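Local coordinates for carboxymuconolactone decarboxylase-like domain-containing protein (Thermotoga maritima, PDB 1P8C), which is of unknown function but belongs to the carboxymuconolactone decarboxylase family, whose members are often assigned peroxiredoxin-like oxidoreductase activity, at residues L53-A56 against V57-G61. Residues are numbered along the deposited sequence; the frame is centred on the assembly and turned at random.
Sequences LDSA and VYRPG
Val57 gives its backbone N-H to Leu53 O, with N and O 3.1 Å apart, an i to i+4 bond that continues the pattern of helix 45-56 as the chain leaves it. Its branched side chain suits a buried exit: CG1, set between the backbone N and the carbonyl carbon (chi1 69°), turns back against the last turn and lies 3.6 Å from Asp54 O. At Tyr58 the bonding tightens to i to i+3, its N reaching Ser55 O at 3.1 Å from above the carbonyl plane. The ring, with CG beside the backbone N (chi1 -70°), runs back along the helix end and presents an edge to Asp54 O, which lies in the ring plane 3.0 Å from CD2. Beyond it, one water joins Tyr58 OH (2.5 Å) to Asp54 OD1 (2.6 Å), donating to the carboxylate; Ser115 of the fourth subunit also bonds OD1. Val112 of the second subunit packs on Tyr58, and within the chain the ring of His88 meets the Tyr58 ring. A phenylalanine here lacks the hydroxyl, and the water on Asp54 OD1 would probably lose its second hold and be freer to shift. Arg59 N bonds Ala56 O at 3.1 Å, closing a type I turn, and its side chain, extended from CG to NE but poorly ordered, sets one guanidinium face over Ala56 CA; alanine, with no side chain beyond CB, is consistent with that approach. Main-chain bonds thus carry the helix end into a type I turn, whereas the polar end of Tyr58 is tied through water to a carboxylate at a subunit interface.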
ATOM      1  N   LEU C  53     -16.189 -15.329   4.953  1.00 33.87           N
ATOM      2  CA  LEU C  53     -16.332 -14.054   5.607  1.00 35.45           C
ATOM      3  C   LEU C  53     -16.322 -12.888   4.586  1.00 35.08           C
ATOM      4  O   LEU C  53     -17.019 -11.895   4.767  1.00 32.86           O
ATOM      5  CB  LEU C  53     -15.218 -13.934   6.632  1.00 46.02           C
ATOM      6  CG  LEU C  53     -15.554 -13.063   7.834  1.00 51.30           C
ATOM      7  CD1 LEU C  53     -16.983 -13.326   8.344  1.00 49.96           C
ATOM      8  CD2 LEU C  53     -14.508 -13.354   8.906  1.00 54.61           C
ATOM      9  N   ASP C  54     -15.548 -13.044   3.512  1.00 33.28           N
ATOM     10  CA  ASP C  54     -15.429 -12.048   2.444  1.00 35.43           C
ATOM     11  C   ASP C  54     -16.803 -11.889   1.757  1.00 36.45           C
ATOM     12  O   ASP C  54     -17.133 -10.843   1.222  1.00 35.80           O
ATOM     13  CB  ASP C  54     -14.358 -12.509   1.439  1.00 41.39           C
ATOM     14  CG  ASP C  54     -14.171 -11.539   0.265  1.00 43.56           C
ATOM     15  OD1 ASP C  54     -14.194 -10.304   0.481  1.00 41.18           O
ATOM     16  OD2 ASP C  54     -13.979 -12.021  -0.876  1.00 47.79           O
ATOM     17  N   SER C  55     -17.604 -12.937   1.776  1.00 37.57           N
ATOM     18  CA  SER C  55     -18.938 -12.845   1.208  1.00 37.29           C
ATOM     19  C   SER C  55     -19.928 -12.325   2.250  1.00 37.63           C
ATOM     20  O   SER C  55     -20.718 -11.416   1.975  1.00 37.35           O
ATOM     21  CB  SER C  55     -19.400 -14.205   0.722  1.00 46.46           C
ATOM     22  OG  SER C  55     -20.808 -14.171   0.627  1.00 55.84           O
ATOM     23  N   ALA C  56     -19.878 -12.882   3.464  1.00 33.64           N
ATOM     24  CA  ALA C  56     -20.798 -12.474   4.528  1.00 30.08           C
ATOM     25  C   ALA C  56     -20.830 -10.995   4.879  1.00 32.70           C
ATOM     26  O   ALA C  56     -21.876 -10.437   5.246  1.00 30.46           O
ATOM     27  CB  ALA C  56     -20.484 -13.272   5.794  1.00 35.96           C
ATOM     28  N   VAL C  57     -19.675 -10.345   4.815  1.00 31.58           N
ATOM     29  CA  VAL C  57     -19.606  -8.945   5.195  1.00 32.26           C
ATOM     30  C   VAL C  57     -20.413  -7.987   4.286  1.00 34.07           C
ATOM     31  O   VAL C  57     -20.745  -6.839   4.669  1.00 31.61           O
ATOM     32  CB  VAL C  57     -18.100  -8.544   5.316  1.00 47.84           C
ATOM     33  CG1 VAL C  57     -17.417  -8.534   3.949  1.00 45.90           C
ATOM     34  CG2 VAL C  57     -17.974  -7.234   6.024  1.00 51.76           C
ATOM     35  N   TYR C  58     -20.746  -8.474   3.093  1.00 36.56           N
ATOM     36  CA  TYR C  58     -21.505  -7.694   2.131  1.00 40.67           C
ATOM     37  C   TYR C  58     -23.016  -7.886   2.220  1.00 44.25           C
ATOM     38  O   TYR C  58     -23.771  -7.173   1.560  1.00 43.73           O
ATOM     39  CB  TYR C  58     -21.012  -8.015   0.719  1.00 36.38           C
ATOM     40  CG  TYR C  58     -19.619  -7.473   0.489  1.00 33.03           C
ATOM     41  CD1 TYR C  58     -19.403  -6.101   0.349  1.00 35.44           C
ATOM     42  CD2 TYR C  58     -18.508  -8.321   0.505  1.00 31.24           C
ATOM     43  CE1 TYR C  58     -18.090  -5.575   0.232  1.00 33.28           C
ATOM     44  CE2 TYR C  58     -17.231  -7.824   0.391  1.00 31.49           C
ATOM     45  CZ  TYR C  58     -17.020  -6.456   0.251  1.00 33.83           C
ATOM     46  OH  TYR C  58     -15.748  -5.991   0.093  1.00 34.80           O
ATOM     47  N   ARG C  59     -23.451  -8.838   3.046  1.00 41.99           N
ATOM     48  CA  ARG C  59     -24.868  -9.116   3.210  1.00 45.59           C
ATOM     49  C   ARG C  59     -25.656  -7.982   3.879  1.00 43.45           C
ATOM     50  O   ARG C  59     -25.095  -7.107   4.538  1.00 43.38           O
ATOM     51  CB  ARG C  59     -25.049 -10.429   3.978  1.00 86.04           C
ATOM     52  CG  ARG C  59     -24.636 -11.656   3.185  1.00 96.38           C
ATOM     53  CD  ARG C  59     -24.702 -12.895   4.048  1.00107.97           C
ATOM     54  NE  ARG C  59     -24.362 -14.105   3.306  1.00118.56           N
ATOM     55  CZ  ARG C  59     -24.269 -15.316   3.850  1.00122.56           C
ATOM     56  NH1 ARG C  59     -24.488 -15.482   5.150  1.00125.63           N
ATOM     57  NH2 ARG C  59     -23.963 -16.362   3.095  1.00124.91           N
ATOM     58  N   PRO C  60     -26.982  -7.983   3.697  1.00 41.66           N
ATOM     59  CA  PRO C  60     -27.924  -6.995   4.239  1.00 41.47           C
ATOM     60  C   PRO C  60     -27.881  -6.764   5.764  1.00 42.88           C
ATOM     61  O   PRO C  60     -27.819  -7.713   6.560  1.00 43.43           O
ATOM     62  CB  PRO C  60     -29.286  -7.549   3.811  1.00 46.96           C
ATOM     63  CG  PRO C  60     -28.983  -8.396   2.612  1.00 44.98           C
ATOM     64  CD  PRO C  60     -27.685  -9.033   2.933  1.00 44.04           C
ATOM     65  N   GLY C  61     -27.978  -5.499   6.161  1.00 41.84           N
ATOM     66  CA  GLY C  61     -27.981  -5.146   7.575  1.00 43.25           C
ATOM     67  C   GLY C  61     -28.591  -3.767   7.653  1.00 43.31           C
ATOM     68  O   GLY C  61     -29.456  -3.453   6.840  1.00 43.33           O
TER
HETATM   69  O   HOH W   1     -14.338  -7.959  -0.643  1.00 40.70           O